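Local atomic coordinates of HP0420 homologue (PDB entry 3LW3), a protein that is of unknown function but has the hotdog fold, a scaffold that in many relatives handles acyl-CoA or acyl-carrier-protein thioesters. Residues M3-A8 against L12-L17; A67-L72 against S77-M82; I102-T105 against S110-R113; E46-E51 against A57-G62; I96-T101 against K122-D127. All coordinates share one frame; numbering follows the deposited sequence.

Contact 1 of 5, residues M3-A8 against L12-L17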
# COMPACT_ATOMS: atom_id res chain seq x y z
N MET B 3 17.65 -2.23 29.00
CA MET B 3 18.10 -0.92 29.47
C MET B 3 17.91 0.19 28.42
O MET B 3 17.58 1.35 28.74
CB MET B 3 19.57 -0.97 29.95
CG MET B 3 20.08 0.38 30.53
SD MET B 3 21.79 0.33 31.20
CE MET B 3 21.50 -0.57 32.76
N GLU B 4 18.16 -0.18 27.16
CA GLU B 4 18.03 0.76 26.04
C GLU B 4 16.57 1.30 25.92
O GLU B 4 16.37 2.44 25.47
CB GLU B 4 18.51 0.10 24.72
CG GLU B 4 19.24 -1.28 24.89
CD GLU B 4 18.29 -2.45 24.54
OE1 GLU B 4 17.05 -2.24 24.62
OE2 GLU B 4 18.77 -3.56 24.15
N MET B 5 15.58 0.50 26.35
CA MET B 5 14.15 0.89 26.34
C MET B 5 13.78 1.84 27.46
O MET B 5 12.96 2.76 27.30
CB MET B 5 13.21 -0.34 26.42
CG MET B 5 13.17 -1.15 25.16
SD MET B 5 12.16 -0.43 23.83
CE MET B 5 12.19 1.35 24.10
N ASN B 6 14.37 1.61 28.63
CA ASN B 6 14.35 2.62 29.65
C ASN B 6 15.30 3.67 29.06
O ASN B 6 15.85 3.44 27.99
CB ASN B 6 14.76 1.97 30.95
CG ASN B 6 13.95 0.67 31.21
OD1 ASN B 6 12.90 0.45 30.58
ND2 ASN B 6 14.44 -0.17 32.13
N MET B 7 15.46 4.83 29.68
CA MET B 7 16.27 5.91 29.04
C MET B 7 15.35 6.99 28.57
O MET B 7 14.48 6.76 27.69
CB MET B 7 17.13 5.44 27.84
CG MET B 7 18.61 5.23 28.14
SD MET B 7 19.55 4.26 26.90
CE MET B 7 18.84 4.82 25.32
N ALA B 8 15.53 8.17 29.17
CA ALA B 8 14.80 9.38 28.81
C ALA B 8 14.64 9.47 27.31
O ALA B 8 13.55 9.78 26.80
CB ALA B 8 15.55 10.60 29.32
N LEU B 12 11.59 6.17 19.77
CA LEU B 12 10.28 5.51 19.70
C LEU B 12 10.38 4.14 19.02
O LEU B 12 9.73 3.17 19.41
CB LEU B 12 9.27 6.42 18.98
CG LEU B 12 7.91 5.82 18.71
CD1 LEU B 12 7.09 5.90 19.97
CD2 LEU B 12 7.24 6.57 17.54
N GLU B 13 11.24 4.02 18.01
CA GLU B 13 11.36 2.75 17.30
C GLU B 13 12.04 1.65 18.11
O GLU B 13 11.98 0.49 17.74
CB GLU B 13 12.10 2.94 15.99
CG GLU B 13 11.29 3.70 14.99
CD GLU B 13 11.31 5.21 15.24
OE1 GLU B 13 12.20 5.69 16.02
OE2 GLU B 13 10.45 5.91 14.62
N GLU B 14 12.69 2.00 19.21
CA GLU B 14 13.41 0.99 19.97
C GLU B 14 12.57 -0.29 20.19
O GLU B 14 13.10 -1.38 19.98
CB GLU B 14 13.92 1.57 21.31
CG GLU B 14 14.96 0.69 22.04
CD GLU B 14 16.33 0.76 21.40
OE1 GLU B 14 16.76 1.89 21.06
OE2 GLU B 14 16.98 -0.29 21.25
N GLY B 15 11.30 -0.18 20.59
CA GLY B 15 10.51 -1.39 20.85
C GLY B 15 9.71 -1.91 19.64
O GLY B 15 8.86 -2.82 19.74
N LEU B 16 9.99 -1.33 18.48
CA LEU B 16 9.23 -1.70 17.28
C LEU B 16 9.89 -2.92 16.64
O LEU B 16 11.07 -2.88 16.25
CB LEU B 16 9.18 -0.53 16.33
CG LEU B 16 8.33 -0.80 15.10
CD1 LEU B 16 6.89 -0.79 15.52
CD2 LEU B 16 8.62 0.25 14.05
N LEU B 17 9.13 -4.02 16.56
CA LEU B 17 9.62 -5.30 16.08
C LEU B 17 9.38 -5.55 14.60
O LEU B 17 10.00 -6.43 14.01
CB LEU B 17 8.96 -6.44 16.87
CG LEU B 17 9.09 -6.38 18.40
CD1 LEU B 17 8.72 -7.74 19.00
CD2 LEU B 17 10.50 -5.95 18.78

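Contact 2 of 5, residues A67-L72 against S77-M82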
# COMPACT_ATOMS: atom_id res chain seq x y z
N ALA B 67 0.89 1.44 9.65
CA ALA B 67 0.11 1.60 10.92
C ALA B 67 -0.44 0.23 11.41
O ALA B 67 -0.30 -0.14 12.60
CB ALA B 67 -1.07 2.55 10.79
N ALA B 68 -1.09 -0.48 10.49
CA ALA B 68 -1.70 -1.80 10.78
C ALA B 68 -0.64 -2.76 11.38
O ALA B 68 -0.86 -3.34 12.43
CB ALA B 68 -2.32 -2.38 9.53
N LEU B 69 0.51 -2.90 10.72
CA LEU B 69 1.59 -3.78 11.22
C LEU B 69 2.07 -3.33 12.61
O LEU B 69 2.30 -4.16 13.48
CB LEU B 69 2.73 -3.86 10.21
CG LEU B 69 2.36 -4.71 8.98
CD1 LEU B 69 3.27 -4.52 7.71
CD2 LEU B 69 2.36 -6.18 9.42
N CYS B 70 2.21 -2.02 12.82
CA CYS B 70 2.66 -1.51 14.12
C CYS B 70 1.67 -1.76 15.28
O CYS B 70 2.09 -1.92 16.44
CB CYS B 70 2.98 -0.03 14.02
SG CYS B 70 4.40 0.36 13.01
N ALA B 71 0.39 -1.81 14.99
CA ALA B 71 -0.61 -2.06 16.02
C ALA B 71 -0.45 -3.45 16.64
O ALA B 71 -0.69 -3.62 17.84
CB ALA B 71 -2.06 -1.93 15.41
N LEU B 72 -0.11 -4.42 15.80
CA LEU B 72 0.12 -5.80 16.26
C LEU B 72 1.58 -5.98 16.74
O LEU B 72 1.84 -6.66 17.75
CB LEU B 72 -0.20 -6.80 15.15
CG LEU B 72 0.02 -8.26 15.51
CD1 LEU B 72 -0.89 -8.55 16.67
CD2 LEU B 72 -0.31 -9.06 14.29
N SER B 77 5.45 -11.29 10.87
CA SER B 77 4.08 -11.03 10.41
C SER B 77 4.06 -10.48 8.99
O SER B 77 4.99 -9.77 8.57
CB SER B 77 3.35 -10.08 11.37
OG SER B 77 3.94 -8.78 11.41
N LEU B 78 2.98 -10.79 8.27
CA LEU B 78 2.74 -10.34 6.90
C LEU B 78 1.31 -9.88 6.78
O LEU B 78 0.39 -10.53 7.27
CB LEU B 78 2.89 -11.50 5.90
CG LEU B 78 4.29 -12.05 5.65
CD1 LEU B 78 4.21 -13.31 4.77
CD2 LEU B 78 5.18 -11.03 5.00
N ILE B 79 1.09 -8.82 6.01
CA ILE B 79 -0.25 -8.52 5.56
C ILE B 79 -0.66 -9.50 4.46
O ILE B 79 0.03 -9.63 3.43
CB ILE B 79 -0.36 -7.05 5.03
CG1 ILE B 79 -0.05 -6.04 6.17
CG2 ILE B 79 -1.71 -6.83 4.37
CD1 ILE B 79 0.10 -4.64 5.67
N SER B 80 -1.77 -10.18 4.69
CA SER B 80 -2.31 -11.17 3.73
C SER B 80 -3.43 -10.64 2.84
O SER B 80 -3.65 -11.14 1.73
CB SER B 80 -2.80 -12.44 4.46
OG SER B 80 -3.73 -12.10 5.48
N SER B 81 -4.18 -9.65 3.33
CA SER B 81 -5.28 -9.09 2.55
C SER B 81 -5.75 -7.79 3.16
O SER B 81 -5.44 -7.48 4.32
CB SER B 81 -6.45 -10.06 2.40
OG SER B 81 -7.10 -10.24 3.62
N MET B 82 -6.47 -7.02 2.37
CA MET B 82 -7.05 -5.78 2.85
C MET B 82 -8.26 -5.39 2.04
O MET B 82 -8.38 -5.76 0.87
CB MET B 82 -6.01 -4.65 2.76
CG MET B 82 -5.68 -4.25 1.32
SD MET B 82 -4.27 -3.10 1.20
CE MET B 82 -2.90 -4.06 1.77
O HOH W 1 2.51 -7.04 13.31

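Contact 3 of 5, residues I102-T105 against S110-R113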
# COMPACT_ATOMS: atom_id res chain seq x y z
N ILE B 102 -6.41 -3.05 16.62
CA ILE B 102 -6.71 -4.48 16.37
C ILE B 102 -8.19 -4.71 16.69
O ILE B 102 -8.68 -4.25 17.74
CB ILE B 102 -5.90 -5.38 17.33
CG1 ILE B 102 -4.37 -5.26 17.06
CG2 ILE B 102 -6.35 -6.81 17.20
CD1 ILE B 102 -3.54 -5.82 18.18
N THR B 103 -8.90 -5.39 15.79
CA THR B 103 -10.31 -5.74 16.02
C THR B 103 -10.55 -7.24 16.36
O THR B 103 -11.51 -7.58 17.07
CB THR B 103 -11.22 -5.26 14.85
OG1 THR B 103 -10.79 -5.88 13.64
CG2 THR B 103 -11.15 -3.69 14.74
N HIS B 104 -9.66 -8.12 15.88
CA HIS B 104 -9.75 -9.56 16.13
C HIS B 104 -8.35 -10.11 16.15
O HIS B 104 -7.50 -9.64 15.39
CB HIS B 104 -10.50 -10.23 15.00
CG HIS B 104 -11.86 -9.67 14.76
ND1 HIS B 104 -12.07 -8.56 13.96
CD2 HIS B 104 -13.07 -10.01 15.25
CE1 HIS B 104 -13.36 -8.28 13.93
NE2 HIS B 104 -13.99 -9.14 14.71
N THR B 105 -8.07 -11.06 17.03
CA THR B 105 -6.73 -11.64 17.11
C THR B 105 -6.74 -13.11 17.57
O THR B 105 -7.63 -13.53 18.31
CB THR B 105 -5.75 -10.81 18.04
OG1 THR B 105 -4.38 -11.07 17.72
CG2 THR B 105 -5.99 -11.16 19.53
N SER B 110 -4.47 -11.80 12.79
CA SER B 110 -5.28 -10.68 13.30
C SER B 110 -5.95 -9.86 12.21
O SER B 110 -5.50 -9.87 11.05
CB SER B 110 -4.41 -9.76 14.15
OG SER B 110 -3.82 -10.46 15.23
N THR B 111 -7.02 -9.15 12.59
CA THR B 111 -7.66 -8.14 11.78
C THR B 111 -7.43 -6.80 12.49
O THR B 111 -7.60 -6.69 13.71
CB THR B 111 -9.17 -8.36 11.64
OG1 THR B 111 -9.44 -9.70 11.19
CG2 THR B 111 -9.78 -7.35 10.68
N ILE B 112 -7.05 -5.79 11.69
CA ILE B 112 -6.71 -4.46 12.21
C ILE B 112 -7.49 -3.46 11.37
O ILE B 112 -7.48 -3.52 10.13
CB ILE B 112 -5.18 -4.15 12.14
CG1 ILE B 112 -4.34 -5.06 13.06
CG2 ILE B 112 -4.87 -2.71 12.59
CD1 ILE B 112 -4.38 -6.44 12.86
N ARG B 113 -8.19 -2.56 12.04
CA ARG B 113 -8.95 -1.51 11.37
C ARG B 113 -8.11 -0.22 11.39
O ARG B 113 -7.51 0.12 12.41
CB ARG B 113 -10.28 -1.30 12.11
CG ARG B 113 -10.93 0.02 11.93
CD ARG B 113 -11.85 0.04 10.82
NE ARG B 113 -12.66 -1.19 10.72
CZ ARG B 113 -13.99 -1.25 10.82
NH1 ARG B 113 -14.71 -0.14 11.08
NH2 ARG B 113 -14.60 -2.42 10.66

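Contact 4 of 5, residues E46-E51 against A57-G62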
# COMPACT_ATOMS: atom_id res chain seq x y z
N GLU B 46 6.46 15.26 -3.04
CA GLU B 46 6.29 15.29 -4.49
C GLU B 46 6.50 13.94 -5.16
O GLU B 46 5.73 13.59 -6.07
CB GLU B 46 7.19 16.35 -5.11
CG GLU B 46 6.57 17.71 -4.98
CD GLU B 46 7.55 18.85 -5.26
OE1 GLU B 46 8.40 18.69 -6.18
OE2 GLU B 46 7.47 19.90 -4.55
N PHE B 47 7.49 13.16 -4.71
CA PHE B 47 7.73 11.84 -5.31
C PHE B 47 6.57 10.85 -5.17
O PHE B 47 6.57 9.82 -5.81
CB PHE B 47 9.03 11.22 -4.86
CG PHE B 47 9.07 10.82 -3.43
CD1 PHE B 47 8.55 9.57 -3.02
CD2 PHE B 47 9.62 11.68 -2.47
CE1 PHE B 47 8.62 9.19 -1.67
CE2 PHE B 47 9.66 11.29 -1.12
CZ PHE B 47 9.18 10.04 -0.73
N MET B 48 5.64 11.15 -4.25
CA MET B 48 4.46 10.29 -3.99
C MET B 48 3.25 10.55 -4.87
O MET B 48 2.23 9.82 -4.80
CB MET B 48 4.03 10.47 -2.53
CG MET B 48 5.06 9.99 -1.54
SD MET B 48 4.52 10.22 0.16
CE MET B 48 5.90 9.56 1.03
N LEU B 49 3.33 11.58 -5.72
CA LEU B 49 2.18 11.98 -6.54
C LEU B 49 1.90 11.04 -7.71
O LEU B 49 2.83 10.56 -8.38
CB LEU B 49 2.42 13.38 -7.11
CG LEU B 49 2.38 14.49 -6.06
CD1 LEU B 49 2.89 15.79 -6.67
CD2 LEU B 49 1.01 14.66 -5.42
N CYS B 50 0.62 10.78 -7.95
CA CYS B 50 0.18 10.17 -9.20
C CYS B 50 -0.10 11.29 -10.18
O CYS B 50 0.48 11.33 -11.26
CB CYS B 50 -1.08 9.35 -8.97
SG CYS B 50 -2.00 8.88 -10.46
N GLU B 51 -0.98 12.19 -9.78
CA GLU B 51 -1.29 13.41 -10.56
C GLU B 51 -0.78 14.63 -9.80
O GLU B 51 -0.38 14.52 -8.64
CB GLU B 51 -2.81 13.57 -10.85
CG GLU B 51 -3.58 12.28 -11.24
CD GLU B 51 -3.46 11.94 -12.72
OE1 GLU B 51 -2.72 12.67 -13.42
OE2 GLU B 51 -4.05 10.92 -13.17
N ALA B 57 -2.18 5.99 -4.80
CA ALA B 57 -2.77 5.03 -3.87
C ALA B 57 -1.73 4.15 -3.15
O ALA B 57 -1.98 3.74 -2.01
CB ALA B 57 -3.82 4.15 -4.57
N GLY B 58 -0.60 3.82 -3.80
CA GLY B 58 0.42 3.03 -3.12
C GLY B 58 0.89 3.69 -1.82
O GLY B 58 1.09 3.00 -0.82
N PHE B 59 1.09 5.02 -1.83
CA PHE B 59 1.51 5.72 -0.62
C PHE B 59 0.41 5.86 0.46
O PHE B 59 0.69 5.73 1.67
CB PHE B 59 2.21 7.03 -1.00
CG PHE B 59 3.51 6.77 -1.75
CD1 PHE B 59 4.64 6.30 -1.05
CD2 PHE B 59 3.59 6.96 -3.12
CE1 PHE B 59 5.83 6.03 -1.71
CE2 PHE B 59 4.79 6.66 -3.78
CZ PHE B 59 5.89 6.19 -3.09
N ILE B 60 -0.84 6.08 0.04
CA ILE B 60 -1.94 6.15 1.01
C ILE B 60 -2.12 4.79 1.72
O ILE B 60 -2.06 4.65 2.97
CB ILE B 60 -3.24 6.56 0.34
CG1 ILE B 60 -3.13 7.96 -0.29
CG2 ILE B 60 -4.43 6.40 1.31
CD1 ILE B 60 -2.53 9.00 0.62
N VAL B 61 -2.25 3.73 0.92
CA VAL B 61 -2.40 2.39 1.46
C VAL B 61 -1.09 1.95 2.18
O VAL B 61 -1.15 1.27 3.18
CB VAL B 61 -2.84 1.44 0.38
CG1 VAL B 61 -2.93 0.02 0.93
CG2 VAL B 61 -4.19 1.96 -0.22
N GLY B 62 0.07 2.34 1.66
CA GLY B 62 1.37 1.99 2.25
C GLY B 62 1.45 2.53 3.68
O GLY B 62 1.82 1.81 4.59

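Contact 5 of 5, residues I96-T101 against K122-D127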
# COMPACT_ATOMS: atom_id res chain seq x y z
N ILE B 96 -1.81 13.59 7.00
CA ILE B 96 -2.83 12.52 7.25
C ILE B 96 -2.41 11.59 8.40
O ILE B 96 -1.36 10.93 8.29
CB ILE B 96 -3.01 11.65 5.99
CG1 ILE B 96 -3.16 12.53 4.75
CG2 ILE B 96 -4.21 10.75 6.13
CD1 ILE B 96 -4.37 13.50 4.87
N TYR B 97 -3.19 11.55 9.48
CA TYR B 97 -2.92 10.63 10.61
C TYR B 97 -3.66 9.30 10.42
O TYR B 97 -4.89 9.28 10.27
CB TYR B 97 -3.35 11.29 11.93
CG TYR B 97 -2.39 12.35 12.36
CD1 TYR B 97 -1.27 12.04 13.12
CD2 TYR B 97 -2.58 13.67 11.95
CE1 TYR B 97 -0.36 13.01 13.52
CE2 TYR B 97 -1.68 14.64 12.32
CZ TYR B 97 -0.59 14.30 13.12
OH TYR B 97 0.31 15.29 13.48
N PHE B 98 -2.90 8.21 10.40
CA PHE B 98 -3.52 6.89 10.31
C PHE B 98 -3.49 6.21 11.66
O PHE B 98 -2.41 5.95 12.20
CB PHE B 98 -2.80 5.99 9.30
CG PHE B 98 -2.90 6.50 7.87
CD1 PHE B 98 -3.90 6.04 7.01
CD2 PHE B 98 -2.00 7.45 7.39
CE1 PHE B 98 -3.98 6.50 5.71
CE2 PHE B 98 -2.12 7.92 6.03
CZ PHE B 98 -3.07 7.42 5.22
N ASN B 99 -4.68 5.91 12.18
CA ASN B 99 -4.85 5.31 13.51
C ASN B 99 -5.34 3.86 13.34
O ASN B 99 -6.44 3.65 12.81
CB ASN B 99 -5.89 6.13 14.29
CG ASN B 99 -5.50 7.59 14.42
OD1 ASN B 99 -4.33 7.91 14.69
ND2 ASN B 99 -6.45 8.51 14.18
N ALA B 100 -4.50 2.91 13.74
CA ALA B 100 -4.80 1.46 13.63
C ALA B 100 -5.27 0.95 14.99
O ALA B 100 -4.69 1.29 16.05
CB ALA B 100 -3.58 0.73 13.25
N THR B 101 -6.21 0.03 14.97
CA THR B 101 -6.67 -0.65 16.19
C THR B 101 -6.95 -2.11 15.84
O THR B 101 -7.66 -2.42 14.87
CB THR B 101 -7.96 -0.02 16.75
OG1 THR B 101 -7.81 1.40 16.94
CG2 THR B 101 -8.42 -0.73 18.10
N LYS B 122 -12.37 12.06 8.57
CA LYS B 122 -11.96 10.76 8.03
C LYS B 122 -11.82 10.87 6.52
O LYS B 122 -12.77 11.31 5.84
CB LYS B 122 -12.99 9.67 8.36
CG LYS B 122 -12.47 8.28 8.01
CD LYS B 122 -13.25 7.20 8.75
CE LYS B 122 -14.69 7.33 8.46
NZ LYS B 122 -15.40 6.03 8.86
N VAL B 123 -10.66 10.49 5.98
CA VAL B 123 -10.44 10.50 4.52
C VAL B 123 -9.98 9.12 3.99
O VAL B 123 -9.79 8.92 2.78
CB VAL B 123 -9.41 11.55 4.09
CG1 VAL B 123 -9.93 12.97 4.40
CG2 VAL B 123 -8.07 11.28 4.84
N PHE B 124 -9.84 8.16 4.92
CA PHE B 124 -9.43 6.79 4.57
C PHE B 124 -10.01 5.84 5.61
O PHE B 124 -10.04 6.14 6.81
CB PHE B 124 -7.90 6.68 4.58
CG PHE B 124 -7.38 5.29 4.35
CD1 PHE B 124 -7.13 4.83 3.05
CD2 PHE B 124 -7.19 4.42 5.43
CE1 PHE B 124 -6.69 3.54 2.82
CE2 PHE B 124 -6.74 3.12 5.20
CZ PHE B 124 -6.47 2.70 3.91
N GLU B 125 -10.45 4.67 5.16
CA GLU B 125 -10.80 3.62 6.14
C GLU B 125 -10.48 2.24 5.55
O GLU B 125 -10.67 2.02 4.33
CB GLU B 125 -12.26 3.77 6.58
CG GLU B 125 -13.25 3.41 5.50
CD GLU B 125 -14.70 3.94 5.72
OE1 GLU B 125 -15.07 4.34 6.86
OE2 GLU B 125 -15.46 3.94 4.73
N GLY B 126 -9.95 1.33 6.37
CA GLY B 126 -9.66 0.01 5.87
C GLY B 126 -9.54 -1.05 6.93
O GLY B 126 -9.26 -0.70 8.07
N ASP B 127 -9.75 -2.30 6.54
CA ASP B 127 -9.46 -3.47 7.39
C ASP B 127 -8.32 -4.29 6.77
O ASP B 127 -8.35 -4.58 5.56
CB ASP B 127 -10.70 -4.33 7.60
CG ASP B 127 -11.76 -3.61 8.41
OD1 ASP B 127 -11.43 -3.14 9.50
OD2 ASP B 127 -12.91 -3.44 7.95

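Contact 1 of 5, residues M3-A8 against L12-L17
Met5 and Glu14, their CA atoms 6.4 Å apart, mark the point where two short coils with helical backbone angles, 3-5 and 12-14, come closest; neither coil has the regular bonds of a helix. Glu14 is the hub, met by both Met5 and Glu4; the Met5 thioether makes the closest approaches. Its CG lies anti to the carbonyl carbon (chi1 -72°), and a further bend at chi2 brings the thioether round to the 12-17 side. There the chain runs alongside that of Glu14, the two sliding past each other in opposite directions. The methyl CE of Met5 presses on Glu14 CB at 3.3 Å, a tight fit, while Met5 SD sits 3.5 Å from Glu14 CG and 3.4 Å from Gly15 N. The methionine therefore packs on the aliphatic stem of the glutamate and against the backbone just after it.

Farther out, Glu4 meets the other end of the same side chain. Its CB is 3.8 Å from Glu14 OE2, and the two glutamates cross at about a right angle. Glu4 OE1 lies 3.9 Å from Glu14 OE2, so two carboxylates come close at the surface, and if both are ionised solvent probably softens any repulsion.

This is a peripheral contact, centred about 19 Å from the centre of the chain. Segment 12-17 reaches the body of the fold: Leu12, Glu13 and Leu16 rest on Leu30 of strand 29-34, and Leu16 also touches Asn73, just beyond helix 57-72.

Contact 2 of 5, residues A67-L72 against S77-M82
Leu69 against Ile79 is a buried helix-on-sheet contact of the hotdog fold, in which helix 57-72 is the sausage and the antiparallel sheet the bun. The end of the helix meets the start of strand 77-86, one of the two outermost strands of the sheet within this chain, after a connection of only four residues.

Leu69 supplies the helix side of the contact. Its side chain and that of Ile79 cross obliquely, with Leu69 CD1 3.8 Å from Ile79 CD1 and Leu69 CG 3.9 Å from Ile79 CG1. On the strand, CG1 of Ile79 is anti to the carbonyl carbon (chi1 -62°), which helps carry its ethyl arm to the leucine although the bond from CA to CB does not aim at the helix. The other leucine branch, CD2, leans on the hydroxyl of Ser77, 3.6 Å from OG. Neighbouring helix residues serve other strands: Ala68 packs on Ile112, Val114 and Phe128.

Past Ile79 the strand has a classic beta bulge at Ser80 and Ser81, both opposite Glu129. Ser81 and Met82 then pair antiparallel with a strand of the second subunit, so the sheet continues across the dimer interface.

Polar groups at the helix end are served by a water. It donates to Leu69 O at 2.9 Å and to Ser77 OG, also at 2.9 Å, while the same Ser77 hydroxyl is hydrogen-bonded to Lys74 O in the connecting turn.

Contact 3 of 5, residues I102-T105 against S110-R113
Ser110 comes first, facing Thr105 in a non-hydrogen-bonded antiparallel pair. Between their backbones the side chains make the link instead: Ser110 OG and Thr105 OG1 are 2.6 Å apart in a short hydrogen bond whose donor could be either hydroxyl. The threonine reaches it because OG1 is anti to its own backbone N (chi1 -158°). Leu72 of the helix packs on Ser110 from the sheet face that these two share.

At Thr111 the register slips by one. Its N-H bonds to His104 O at 2.9 Å, while its carbonyl oxygen receives Thr103 N at 2.8 Å and, weakly, His104 N at 3.3 Å. Two residues thus face one, a classic beta bulge in the hairpin formed by strands 96-105 and 109-118 in the middle of the hotdog sheet. On the side away from the helix, the imidazole of His104 turns its edge to Thr111, ND1 lying 3.7 Å from Thr111 CB. A 3.0 Å hydrogen bond between His104 ND1 and Thr103 OG1, with either as possible donor, helps fix the rotation of that ring. Thr111 OG1 has its own partner in Glu129 OE1.

Ile112 returns to the helix face, side by side with Ile102 and pointing the same way, CG1 to CG1 4.0 Å. Ala68 and Ala71 of the helix lie against it.

Arg113 closes the run. Its CB packs on Thr103 CG2 at 3.7 Å, while NE forms a salt bridge with Asp127 OD1 on the next strand.

Contact 4 of 5, residues E46-E51 against A57-G62
Met48 and Phe59 join a 3-10 turn, 46-48, to the first turns of helix 57-72, the central helix of the hotdog fold. The segments approach to 6.4 Å between the CA atoms of these two residues, and their side chains cross at about a right angle.

The CH-pi contact is the most direct. Met48 CG stands 3.6 Å from the centroid of the Phe59 ring, only 13° off the ring normal, so a methylene sits squarely over the face. With CG anti to the carbonyl carbon and the chain extended beyond it, the methionine passes across the ring and on towards its CD1 side. Its sulfur is part of a Met-aromatic contact, SD lying obliquely 4.5 Å from the same centroid. Met48 CB adds plain van der Waals contact with Phe59 CD2, at 3.6 Å.

Hydrogen bonds and a disulfide hold the loop from outside the pair. Met48 is hydrogen-bonded through its backbone to His56, just before the helix. Cys50 forms a disulfide with Cys19 of the second subunit, and Glu51 accepts a hydrogen bond from the backbone of that same cysteine. The loop packed on Phe59 is therefore also covalently bound to the partner chain, where Leu26 rests on Phe47.

Aromatic contact completes the set. Phe47 turns its edge to the Phe59 face that Met48 covers, an offset edge-to-face pair with planes at 82° and centroids 5.9 Å apart; the CE1 atoms of Phe47 and Phe59 come within 4.2 Å.

Contact 5 of 5, residues I96-T101 against K122-D127
Phe98 points its ring edge at the face of Phe124. The edge-to-face pair has planes 71° apart and centroids separated by 5.5 Å; Phe98 CE1 stands over the Phe124 face, 3.8 Å from CD2, and that CD2 lies in the plane of the Phe98 ring. Phe124 reaches inward because CG is anti to its backbone N (chi1 175°). Helix 57-72 packs on both rings, Ala63 against Phe98, and Ile60 and Ala64 against Phe124, while Val40 and Leu42 of strand 37-42 also touch Phe98.

Next to the rings, the methyl branches of two aliphatic residues meet, Ile96 CG2 and Val123 CG2 at 4.1 Å. Val123 and Phe124 are successive in sequence, yet both lean towards strand 96-105, since they form a classic beta bulge against the strand between, 109-118. Within strand 121-132, Lys122 NZ makes a 2.6 Å salt bridge with Glu125 OE1, while Asp127 turns to Arg113 on the strand between.

Strands 96-105 and 121-132 are not neighbours in the sheet, and what joins them is wholly apolar. Ring and methyl contacts thus span the intervening strand, contributing van der Waals and aromatic packing to the core between sheet and helix.

From the N terminus, contact 1 closes first, a small loop within the leader before strand 29-34. Contact 4 follows, bringing the loop after strand 37-42 onto the start of helix 57-72, and contact 2 closes the turn that leads from that helix into strand 77-86. Contact 5 then spans the hairpin that contact 3 zips up, so contact 3 falls within its bounds; no two contacts cross. Leu16 on Cys70 ties contact 1 to contact 2, and Val61 on Met82 ties contact 4 to contact 2. Contacts 2, 3 and 5 meet where helix alanines pack on the sheet, while contacts 2 and 4 also reach the second subunit.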